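Local atomic coordinates of nitrite oxidoreductase subunit A (Kuenenia stuttgartiensis, PDB entry 7B04), a protein that belongs to the molybdopterin oxidoreductase family and carries a molybdenum atom, an iron/sulfur cluster and two molecules of MD1. Residues Y133-K138 with D692-A697; L302-K307 with G328-I333; G464-K469 with V478-E483; G569-S574 with D775-M780. All coordinates share one frame; numbering follows the deposited sequence.

Interaction 1: residues Y133-K138 with D692-A697; sequences YPLIRK and DFAFPA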
# COMPACT_ATOMS: atom_id res chain seq x y z
N TYR B 133 4.60 27.18 3.63
CA TYR B 133 4.12 28.56 3.65
C TYR B 133 3.40 28.82 2.34
O TYR B 133 3.63 28.12 1.35
CB TYR B 133 5.29 29.54 3.84
CG TYR B 133 6.51 29.20 3.01
CD1 TYR B 133 7.57 28.49 3.56
CD2 TYR B 133 6.61 29.59 1.68
CE1 TYR B 133 8.69 28.18 2.81
CE2 TYR B 133 7.72 29.28 0.93
CZ TYR B 133 8.76 28.58 1.49
OH TYR B 133 9.87 28.27 0.74
N PRO B 134 2.50 29.82 2.31
CA PRO B 134 1.77 30.10 1.07
C PRO B 134 2.71 30.44 -0.08
O PRO B 134 3.74 31.09 0.11
CB PRO B 134 0.88 31.29 1.45
CG PRO B 134 0.72 31.18 2.93
CD PRO B 134 2.02 30.64 3.44
N LEU B 135 2.34 30.00 -1.27
CA LEU B 135 3.15 30.18 -2.46
C LEU B 135 2.36 30.91 -3.54
O LEU B 135 1.16 30.65 -3.73
CB LEU B 135 3.65 28.84 -3.01
CG LEU B 135 4.63 28.05 -2.15
CD1 LEU B 135 4.87 26.68 -2.76
CD2 LEU B 135 5.92 28.82 -2.01
N ILE B 136 3.03 31.82 -4.24
CA ILE B 136 2.49 32.48 -5.42
C ILE B 136 3.55 32.44 -6.51
O ILE B 136 4.74 32.62 -6.23
CB ILE B 136 2.05 33.93 -5.12
CG1 ILE B 136 1.44 34.58 -6.36
CG2 ILE B 136 3.21 34.76 -4.58
CD1 ILE B 136 0.79 35.92 -6.09
N ARG B 137 3.13 32.18 -7.74
CA ARG B 137 4.07 32.07 -8.84
C ARG B 137 4.53 33.45 -9.28
O ARG B 137 3.74 34.40 -9.34
CB ARG B 137 3.45 31.31 -10.01
CG ARG B 137 4.44 30.95 -11.11
CD ARG B 137 3.77 30.13 -12.18
NE ARG B 137 2.64 30.84 -12.76
CZ ARG B 137 2.75 31.77 -13.70
NH1 ARG B 137 3.94 32.11 -14.19
NH2 ARG B 137 1.66 32.37 -14.16
N LYS B 138 5.82 33.56 -9.60
CA LYS B 138 6.40 34.86 -9.92
C LYS B 138 5.74 35.48 -11.15
O LYS B 138 5.40 36.67 -11.15
CB LYS B 138 7.91 34.73 -10.14
CG LYS B 138 8.62 36.05 -10.39
CD LYS B 138 10.10 35.86 -10.66
CE LYS B 138 10.82 37.19 -10.77
NZ LYS B 138 10.34 37.99 -11.93
N ASP B 692 -0.64 28.52 -9.94
CA ASP B 692 -0.33 29.91 -9.66
C ASP B 692 -0.36 30.25 -8.18
O ASP B 692 0.34 31.18 -7.75
CB ASP B 692 -1.32 30.83 -10.38
CG ASP B 692 -1.22 30.73 -11.89
OD1 ASP B 692 -0.12 30.48 -12.41
OD2 ASP B 692 -2.26 30.91 -12.57
N PHE B 693 -1.13 29.51 -7.38
CA PHE B 693 -1.19 29.71 -5.94
C PHE B 693 -1.07 28.36 -5.24
O PHE B 693 -1.42 27.32 -5.79
CB PHE B 693 -2.49 30.38 -5.51
CG PHE B 693 -2.54 31.85 -5.80
CD1 PHE B 693 -2.03 32.77 -4.89
CD2 PHE B 693 -3.10 32.32 -6.98
CE1 PHE B 693 -2.08 34.12 -5.15
CE2 PHE B 693 -3.15 33.68 -7.24
CZ PHE B 693 -2.64 34.58 -6.33
N ALA B 694 -0.57 28.41 -4.00
CA ALA B 694 -0.49 27.24 -3.15
C ALA B 694 -0.80 27.66 -1.72
O ALA B 694 -0.23 28.65 -1.23
CB ALA B 694 0.90 26.59 -3.22
N PHE B 695 -1.69 26.93 -1.07
CA PHE B 695 -2.11 27.26 0.29
C PHE B 695 -1.83 26.07 1.20
O PHE B 695 -2.48 25.02 1.06
CB PHE B 695 -3.59 27.63 0.33
CG PHE B 695 -3.92 28.85 -0.48
CD1 PHE B 695 -3.66 30.12 0.02
CD2 PHE B 695 -4.47 28.74 -1.74
CE1 PHE B 695 -3.95 31.25 -0.72
CE2 PHE B 695 -4.77 29.86 -2.48
CZ PHE B 695 -4.51 31.11 -1.98
N PRO B 696 -0.89 26.19 2.14
CA PRO B 696 -0.59 25.06 3.04
C PRO B 696 -1.71 24.86 4.04
O PRO B 696 -2.04 25.77 4.82
CB PRO B 696 0.72 25.49 3.72
CG PRO B 696 0.69 26.98 3.66
CD PRO B 696 -0.02 27.34 2.39
N ALA B 697 -2.31 23.68 4.02
CA ALA B 697 -3.37 23.31 4.93
C ALA B 697 -2.84 22.41 6.04
O ALA B 697 -1.75 21.84 5.95
CB ALA B 697 -4.49 22.59 4.18
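Ile136 lays its CG1-CD1 arm beside the Phe693 ring, Ile136 CD1 coming within 3.5 Å of Phe693 CE1, obliquely to the ring, with both side chains pointing the same way from one face of an antiparallel strand pair. The arm gets there because CG1 lies anti to the backbone N (chi1 -178°), and an extended second torsion carries CD1 outward beside the ring. On the other face Leu135 and Ala694 meet through their beta carbons, Leu135 CB to Ala694 CB at 3.6 Å. Their backbones make the hydrogen-bonded pair, Leu135 N giving to Ala694 O (2.9 Å) and Ala694 N returning to Leu135 O (2.8 Å), whereas Ile136 and Phe693 are a non-hydrogen-bonded pair. Pro134 and Pro696 close one end, their rings crossing at about a right angle. At the other end Arg137 N binds Asp692 O, and the side chains add a salt bridge. Arg137 NE lies 2.8 Å from Asp692 OD1 and NH2 makes a longer bond to the same oxygen, which sits at the guanidinium edge, in its plane; the carboxylate is turned 48° against that plane. Arg164 is a second partner of this carboxylate, while Arg137 NH1 turns to Asp167, so the charges form a network in a buried setting. Within the mixed sheet, strand 135-137 runs between strands 169-171 and 693-696, and strand 693-696 continues in parallel to strand 676-681. Helix 174-191 packs on the contact through Trp174, which touches both prolines, and Tyr180 against Phe693, whose ring also meets Trp140 edge-to-face.

Interaction 2: residues L302-K307 with G328-I333; sequences LIQTGK and GKIVVI. With MD1 (phosphoric acid 4-(2-amino-4-oxo-3,4,5,6,-tetrahydro-pteridin-6-yl)-2-hydroxy-3,4-dimercapto-but-3-en-yl ester guanylate ester), chain C.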
# COMPACT_ATOMS: atom_id res chain seq x y z
N LEU B 302 -19.16 -15.64 -4.06
CA LEU B 302 -18.78 -14.25 -4.23
C LEU B 302 -17.97 -14.09 -5.51
O LEU B 302 -16.91 -14.70 -5.66
CB LEU B 302 -17.98 -13.79 -3.02
CG LEU B 302 -17.48 -12.38 -3.16
CD1 LEU B 302 -18.71 -11.57 -3.35
CD2 LEU B 302 -16.89 -12.06 -1.87
N ILE B 303 -18.45 -13.23 -6.41
CA ILE B 303 -17.87 -13.06 -7.74
C ILE B 303 -17.22 -11.68 -7.84
O ILE B 303 -17.83 -10.67 -7.46
CB ILE B 303 -18.93 -13.25 -8.84
CG1 ILE B 303 -19.48 -14.68 -8.80
CG2 ILE B 303 -18.36 -12.93 -10.21
CD1 ILE B 303 -20.77 -14.85 -9.57
N GLN B 304 -16.00 -11.66 -8.36
CA GLN B 304 -15.20 -10.44 -8.49
C GLN B 304 -14.78 -10.31 -9.94
O GLN B 304 -14.12 -11.21 -10.48
CB GLN B 304 -13.96 -10.49 -7.58
CG GLN B 304 -14.17 -10.03 -6.15
CD GLN B 304 -13.26 -10.75 -5.17
OE1 GLN B 304 -12.96 -11.94 -5.33
NE2 GLN B 304 -12.80 -10.03 -4.15
N THR B 305 -15.18 -9.22 -10.60
CA THR B 305 -14.94 -9.07 -12.03
C THR B 305 -13.92 -7.98 -12.38
O THR B 305 -13.00 -8.24 -13.14
CB THR B 305 -16.28 -8.86 -12.77
OG1 THR B 305 -16.12 -9.07 -14.18
CG2 THR B 305 -16.86 -7.49 -12.54
N GLY B 306 -14.07 -6.76 -11.86
CA GLY B 306 -13.18 -5.68 -12.21
C GLY B 306 -12.56 -5.03 -10.99
O GLY B 306 -12.28 -3.83 -10.99
N LYS B 307 -12.35 -5.83 -9.95
CA LYS B 307 -11.85 -5.21 -8.70
C LYS B 307 -10.78 -6.04 -7.98
O LYS B 307 -10.95 -7.25 -7.86
CB LYS B 307 -13.05 -5.03 -7.78
CG LYS B 307 -12.76 -4.75 -6.33
CD LYS B 307 -13.23 -3.39 -5.93
CE LYS B 307 -12.34 -2.75 -4.90
NZ LYS B 307 -12.60 -1.30 -4.82
N GLY B 328 -18.16 -20.76 1.78
CA GLY B 328 -18.39 -19.90 0.64
C GLY B 328 -17.42 -20.13 -0.50
O GLY B 328 -16.33 -20.66 -0.28
N LYS B 329 -17.80 -19.74 -1.71
CA LYS B 329 -16.96 -19.88 -2.89
C LYS B 329 -16.62 -18.50 -3.44
O LYS B 329 -17.48 -17.62 -3.49
CB LYS B 329 -17.64 -20.72 -3.97
CG LYS B 329 -17.60 -22.22 -3.74
CD LYS B 329 -18.11 -22.96 -4.97
CE LYS B 329 -17.96 -24.47 -4.84
NZ LYS B 329 -18.40 -25.18 -6.07
N ILE B 330 -15.37 -18.33 -3.85
CA ILE B 330 -14.85 -17.05 -4.33
C ILE B 330 -14.47 -17.20 -5.79
O ILE B 330 -13.85 -18.19 -6.18
CB ILE B 330 -13.65 -16.58 -3.48
CG1 ILE B 330 -14.06 -16.39 -2.02
CG2 ILE B 330 -13.07 -15.28 -4.04
CD1 ILE B 330 -12.90 -16.21 -1.07
N VAL B 331 -14.85 -16.21 -6.60
CA VAL B 331 -14.56 -16.21 -8.03
C VAL B 331 -13.96 -14.86 -8.42
O VAL B 331 -14.47 -13.81 -8.00
CB VAL B 331 -15.83 -16.48 -8.87
CG1 VAL B 331 -15.49 -16.52 -10.36
CG2 VAL B 331 -16.49 -17.76 -8.44
N VAL B 332 -12.89 -14.89 -9.20
CA VAL B 332 -12.23 -13.69 -9.71
C VAL B 332 -12.14 -13.82 -11.22
O VAL B 332 -11.67 -14.84 -11.74
CB VAL B 332 -10.84 -13.49 -9.09
CG1 VAL B 332 -10.13 -12.31 -9.74
CG2 VAL B 332 -10.95 -13.29 -7.59
N ILE B 333 -12.57 -12.79 -11.94
CA ILE B 333 -12.62 -12.80 -13.40
C ILE B 333 -11.78 -11.62 -13.87
O ILE B 333 -12.28 -10.52 -14.08
CB ILE B 333 -14.05 -12.71 -13.94
CG1 ILE B 333 -14.91 -13.83 -13.36
CG2 ILE B 333 -14.06 -12.74 -15.46
CD1 ILE B 333 -16.40 -13.62 -13.58
PB MD1 C . -10.18 -0.99 -8.37
O3B MD1 C . -9.54 -0.59 -9.84
O1B MD1 C . -9.65 -2.33 -7.94
O2B MD1 C . -11.69 -1.05 -8.48
O3A MD1 C . -9.75 0.17 -7.28
C10 MD1 C . -10.27 1.47 -7.37
C11 MD1 C . -10.44 2.04 -5.93
O11 MD1 C . -9.22 1.43 -5.09
C12 MD1 C . -10.56 3.38 -5.99
S12 MD1 C . -11.48 4.11 -7.37
C13 MD1 C . -10.02 4.41 -4.97
S13 MD1 C . -10.37 6.15 -5.34
C14 MD1 C . -9.24 4.13 -3.79
N15 MD1 C . -7.85 3.58 -4.37
C16 MD1 C . -7.07 2.93 -3.40
C15 MD1 C . -5.59 3.09 -3.34
O14 MD1 C . -5.03 3.78 -4.12
N17 MD1 C . -4.83 2.36 -2.29
C17 MD1 C . -5.57 1.45 -1.27
N16 MD1 C . -4.82 0.75 -0.25
N18 MD1 C . -7.07 1.29 -1.34
C20 MD1 C . -7.82 1.99 -2.35
N8 MD1 C . -9.22 1.87 -2.46
C7 MD1 C . -9.90 3.30 -2.72
PA MD1 C . -8.35 -1.43 -10.60
O1A MD1 C . -7.75 -0.54 -11.66
O2A MD1 C . -7.30 -1.81 -9.59
O5' MD1 C . -8.92 -2.80 -11.32
C5' MD1 C . -9.06 -3.96 -10.56
C4' MD1 C . -8.73 -5.24 -11.41
O4' MD1 C . -9.56 -5.30 -12.73
C1' MD1 C . -8.50 -5.72 -13.79
N9 MD1 C . -8.91 -5.35 -15.17
C4 MD1 C . -9.94 -5.98 -15.74
N3 MD1 C . -10.84 -7.06 -15.25
C2 MD1 C . -11.91 -7.56 -16.11
N2 MD1 C . -12.79 -8.61 -15.64
N1 MD1 C . -12.08 -7.01 -17.44
C6 MD1 C . -11.21 -5.98 -17.90
O6 MD1 C . -11.35 -5.53 -18.98
C5 MD1 C . -10.09 -5.46 -16.99
N7 MD1 C . -9.16 -4.52 -17.16
C8 MD1 C . -8.42 -4.45 -16.04
C2' MD1 C . -7.48 -5.05 -13.41
O2' MD1 C . -6.26 -5.60 -13.99
C3' MD1 C . -7.50 -5.24 -11.76
O3' MD1 C . -6.90 -6.52 -11.40
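Four backbone hydrogen bonds, alternating in direction, join two parallel strands: Leu302 N to Lys329 O, Val331 N to Leu302 O, Gln304 N to Val331 O and Ile333 N to Gln304 O, each 2.7 Å. The helices 309-312 and 314-321 lie between the two strands in sequence, making this a beta-alpha-beta crossover in a Rossmann-like five-stranded parallel sheet. Just past the strand ends the carbonyls of Thr305 and Ile333 come together on the amino group of the guanine of MD1. N2 gives a hydrogen bond to Ile333 O and a weak one to Thr305 O, so one amino nitrogen bridges the ends of both strands. Gly306 and Lys307 then run beside the ribose, with Lys307 CA 3.6 Å from MD1 C5', and the lysine side chain continues toward the diphosphate. A nucleotide held at the carboxyl ends of parallel strands is characteristic of such alpha/beta folds. On one face of the sheet Gln304 OE1, the amide oxygen, comes to the CG2 methyls of Ile330 and Val332, the side chain being bent at chi2 (149°); helix 314-321 covers this side through Val320, which touches Leu302 and Gln304. The opposite face is apolar and lies under Leu511 of helix 505-517. There Ile303 CG1 runs beside Val331 CB at 4.1 Å, and Ile303 CG2 meets Ile333 CD1 at 4.0 Å.

Interaction 3: residues G464-K469 with V478-E483; sequences GSFKLK and VMTLLE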
# COMPACT_ATOMS: atom_id res chain seq x y z
N GLY B 464 -43.98 -14.91 -24.06
CA GLY B 464 -45.11 -14.62 -24.92
C GLY B 464 -44.86 -13.55 -25.96
O GLY B 464 -44.15 -12.57 -25.73
N SER B 465 -45.47 -13.75 -27.13
CA SER B 465 -45.48 -12.77 -28.21
C SER B 465 -46.94 -12.58 -28.57
O SER B 465 -47.62 -13.55 -28.90
CB SER B 465 -44.67 -13.24 -29.42
OG SER B 465 -43.30 -13.37 -29.09
N PHE B 466 -47.41 -11.35 -28.52
CA PHE B 466 -48.84 -11.11 -28.62
C PHE B 466 -49.12 -10.16 -29.77
O PHE B 466 -48.28 -9.33 -30.14
CB PHE B 466 -49.38 -10.53 -27.31
CG PHE B 466 -49.04 -11.37 -26.11
CD1 PHE B 466 -49.85 -12.43 -25.75
CD2 PHE B 466 -47.91 -11.11 -25.36
CE1 PHE B 466 -49.54 -13.22 -24.66
CE2 PHE B 466 -47.59 -11.90 -24.27
CZ PHE B 466 -48.41 -12.95 -23.91
N LYS B 467 -50.32 -10.27 -30.31
CA LYS B 467 -50.76 -9.36 -31.35
C LYS B 467 -51.74 -8.40 -30.71
O LYS B 467 -52.70 -8.81 -30.05
CB LYS B 467 -51.42 -10.11 -32.51
N LEU B 468 -51.51 -7.11 -30.95
CA LEU B 468 -52.29 -6.06 -30.34
C LEU B 468 -52.57 -5.03 -31.41
O LEU B 468 -51.91 -5.00 -32.45
CB LEU B 468 -51.54 -5.39 -29.18
CG LEU B 468 -51.94 -5.54 -27.71
CD1 LEU B 468 -52.01 -7.00 -27.30
CD2 LEU B 468 -50.95 -4.78 -26.83
N LYS B 469 -53.52 -4.16 -31.13
CA LYS B 469 -53.87 -3.12 -32.08
C LYS B 469 -53.98 -1.83 -31.30
O LYS B 469 -54.56 -1.80 -30.21
CB LYS B 469 -55.18 -3.43 -32.82
N VAL B 478 -46.50 -6.94 -29.85
CA VAL B 478 -45.80 -6.71 -28.59
C VAL B 478 -45.41 -8.05 -27.98
O VAL B 478 -46.17 -9.02 -28.04
CB VAL B 478 -46.67 -5.88 -27.61
CG1 VAL B 478 -47.22 -4.64 -28.30
CG2 VAL B 478 -47.81 -6.71 -27.03
N MET B 479 -44.19 -8.11 -27.44
CA MET B 479 -43.69 -9.34 -26.83
C MET B 479 -42.90 -9.00 -25.57
O MET B 479 -42.50 -7.85 -25.36
CB MET B 479 -42.82 -10.14 -27.80
CG MET B 479 -41.72 -9.34 -28.43
SD MET B 479 -40.81 -10.29 -29.66
CE MET B 479 -40.06 -8.94 -30.55
N THR B 480 -42.67 -10.02 -24.75
CA THR B 480 -42.00 -9.81 -23.48
C THR B 480 -40.52 -9.50 -23.68
O THR B 480 -39.89 -9.98 -24.63
CB THR B 480 -42.15 -11.03 -22.57
OG1 THR B 480 -41.38 -12.12 -23.10
CG2 THR B 480 -43.60 -11.46 -22.47
N LEU B 481 -39.98 -8.67 -22.79
CA LEU B 481 -38.54 -8.41 -22.80
C LEU B 481 -37.75 -9.70 -22.72
O LEU B 481 -36.69 -9.84 -23.35
CB LEU B 481 -38.16 -7.47 -21.65
CG LEU B 481 -36.66 -7.17 -21.55
CD1 LEU B 481 -36.15 -6.47 -22.81
CD2 LEU B 481 -36.34 -6.35 -20.31
N LEU B 482 -38.25 -10.67 -21.95
CA LEU B 482 -37.58 -11.96 -21.87
C LEU B 482 -37.60 -12.67 -23.22
O LEU B 482 -36.59 -13.26 -23.63
CB LEU B 482 -38.24 -12.82 -20.79
CG LEU B 482 -37.39 -13.90 -20.13
CD1 LEU B 482 -37.86 -14.13 -18.70
CD2 LEU B 482 -37.44 -15.19 -20.92
N GLU B 483 -38.74 -12.62 -23.92
CA GLU B 483 -38.77 -13.13 -25.28
C GLU B 483 -37.77 -12.38 -26.16
O GLU B 483 -37.04 -13.01 -26.94
CB GLU B 483 -40.18 -13.04 -25.86
CG GLU B 483 -41.10 -14.18 -25.43
CD GLU B 483 -40.70 -15.52 -26.02
OE1 GLU B 483 -40.17 -15.55 -27.15
OE2 GLU B 483 -40.93 -16.55 -25.35
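This is a beta hairpin contact, made by antiparallel strands 465-469 and 475-480 far from the centre of the chain, at the point where the second strand passes into a helix. Phe466 and Val478 form the hydrogen-bonded pair, with Phe466 N to Val478 O at 2.7 Å and Val478 N to Phe466 O at 3.0 Å. Next to them Ser465 and Met479 are a non-hydrogen-bonded pair, Ser465 OG lying against Met479 CB. Thr480 N reaches back to Gly464 O (3.1 Å), whose residue has the positive phi (135°) that suits glycine. The Val478 side chain packs on the face it shares with Phe466: its CG2 meets Leu468 CD2 at 3.7 Å, the two side chains crossing at about a right angle, and also approaches Phe466 CB. Thr480 is the helix N-cap. Its OG1, held between the backbone N and the carbonyl carbon (chi1 70°), accepts from Glu483 N at 2.8 Å and is also bonded to Leu462 O, while Glu483 CG lies against the Gly464 backbone. Strand 386-388 flanks strand 475-480 on its other side, its Leu386 packing on Phe466, Val478 and Thr480; Trp434 stacks on the Phe466 ring, and helix 481-488 carries the chain onward from the hairpin.

Interaction 4: residues G569-S574 with D775-M780; sequences GNFQAS and DGSTTM
One face of the Phe571 ring carries the methyl of Met780, whose CE lies 3.7 Å from the ring centroid and 21° off its normal, shifted toward the rim, while Ser777 OG comes to the ring edge, near its plane. The CE contact is a CH-pi interaction, and the sulfur, oblique to the ring at 4.3 Å from Met780 SD to the Phe571 centroid, makes it a Met-aromatic contact as well. A bend at chi3 (-85°) turns the methyl back over the ring. Phe571 is the centre of an inverse gamma turn, and the carbonyls of its two neighbours, Asn570 and Gln572, both meet the other loop. Ser777 OG is bonded to Leu773 O of helix 767-774, which fixes the serine beside the ring. Further along, Gln572 CB and CG lie alongside Thr778 OG1 and CG2, and Ser574 OG touches Thr778 CG2. Two buried loops are thus joined, and subunit B covers them with Ile410 on Gln572 and Thr779 and Tyr407 on Thr778. Thr779 OG1 donates to Asn570 O at a modelled distance too short to be taken literally. The firm bond between the loops is Thr778 N to Gln572 O, 2.9 Å, in the carbonyl plane, on a lone pair.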
# COMPACT_ATOMS: atom_id res chain seq x y z
N GLY B 569 -24.31 11.74 -0.18
CA GLY B 569 -25.70 11.48 0.08
C GLY B 569 -25.98 10.85 1.43
O GLY B 569 -27.14 10.55 1.73
N ASN B 570 -24.94 10.62 2.24
CA ASN B 570 -25.16 10.20 3.62
C ASN B 570 -25.87 11.29 4.40
O ASN B 570 -26.68 10.99 5.29
CB ASN B 570 -23.83 9.85 4.28
CG ASN B 570 -23.38 8.44 3.97
OD1 ASN B 570 -24.17 7.50 4.01
ND2 ASN B 570 -22.10 8.29 3.65
N PHE B 571 -25.61 12.56 4.07
CA PHE B 571 -26.38 13.67 4.60
C PHE B 571 -27.64 13.80 3.74
O PHE B 571 -27.85 14.76 3.00
CB PHE B 571 -25.55 14.95 4.62
CG PHE B 571 -24.28 14.83 5.42
CD1 PHE B 571 -24.27 15.11 6.78
CD2 PHE B 571 -23.09 14.45 4.82
CE1 PHE B 571 -23.11 15.00 7.52
CE2 PHE B 571 -21.93 14.34 5.55
CZ PHE B 571 -21.93 14.62 6.90
N GLN B 572 -28.48 12.78 3.86
CA GLN B 572 -29.60 12.57 2.95
C GLN B 572 -30.77 13.47 3.32
O GLN B 572 -31.20 13.51 4.48
CB GLN B 572 -30.02 11.10 3.00
CG GLN B 572 -31.11 10.69 2.02
CD GLN B 572 -30.68 10.83 0.57
OE1 GLN B 572 -31.27 11.58 -0.19
NE2 GLN B 572 -29.63 10.11 0.19
N ALA B 573 -31.27 14.21 2.34
CA ALA B 573 -32.37 15.15 2.54
C ALA B 573 -33.71 14.46 2.35
O ALA B 573 -33.87 13.61 1.47
CB ALA B 573 -32.25 16.33 1.59
N SER B 574 -34.69 14.85 3.17
CA SER B 574 -36.05 14.35 3.06
C SER B 574 -36.97 15.32 3.81
O SER B 574 -36.51 16.28 4.43
CB SER B 574 -36.18 12.92 3.59
OG SER B 574 -36.01 12.85 5.00
N ASP B 775 -28.16 17.30 12.14
CA ASP B 775 -29.57 17.61 12.06
C ASP B 775 -29.90 17.94 10.61
O ASP B 775 -29.17 18.67 9.94
CB ASP B 775 -29.90 18.80 12.97
CG ASP B 775 -31.38 18.95 13.23
OD1 ASP B 775 -31.95 18.12 13.97
OD2 ASP B 775 -31.98 19.91 12.70
N GLY B 776 -30.98 17.36 10.10
CA GLY B 776 -31.35 17.51 8.72
C GLY B 776 -30.94 16.38 7.80
O GLY B 776 -31.17 16.48 6.59
N SER B 777 -30.38 15.29 8.32
CA SER B 777 -29.97 14.15 7.51
C SER B 777 -30.69 12.90 8.00
O SER B 777 -30.81 12.68 9.21
CB SER B 777 -28.45 13.94 7.58
OG SER B 777 -27.76 15.08 7.11
N THR B 778 -31.16 12.09 7.05
CA THR B 778 -31.89 10.88 7.42
C THR B 778 -31.04 9.96 8.27
O THR B 778 -31.56 9.26 9.15
CB THR B 778 -32.36 10.13 6.17
OG1 THR B 778 -31.23 9.60 5.47
CG2 THR B 778 -33.14 11.05 5.25
N THR B 779 -29.73 9.94 8.03
CA THR B 779 -28.83 9.04 8.73
C THR B 779 -28.24 9.66 9.99
O THR B 779 -27.61 8.94 10.77
CB THR B 779 -27.69 8.62 7.80
OG1 THR B 779 -26.91 9.77 7.44
CG2 THR B 779 -28.24 7.99 6.53
N MET B 780 -28.42 10.96 10.22
CA MET B 780 -27.71 11.60 11.31
C MET B 780 -28.51 12.59 12.14
O MET B 780 -27.96 13.13 13.11
CB MET B 780 -26.46 12.32 10.76
CG MET B 780 -25.28 11.39 10.51
SD MET B 780 -23.99 12.14 9.50
CE MET B 780 -24.60 11.81 7.85

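The four contacts are separate, none touching another. Interactions 1 and 2 belong to different sheets, the mixed one and the parallel one, with centres about 46 Å apart on opposite sides of the chain's centre; each lies near an MD1 molecule, Ala697 touching one and interaction 2 binding the other. Interaction 3, in a small antiparallel sheet, is the most peripheral, about 65 Å from interaction 1 between centres. Along the chain, interactions 2 and 3 fall in order between the two segments of interaction 1, while interaction 4 alternates with interaction 1, its loop 569-574 preceding strand 693-696 and its loop 775-780 following it. Segments far apart in sequence are thus interleaved in the fold, and two of the four contacts adjoin MD1.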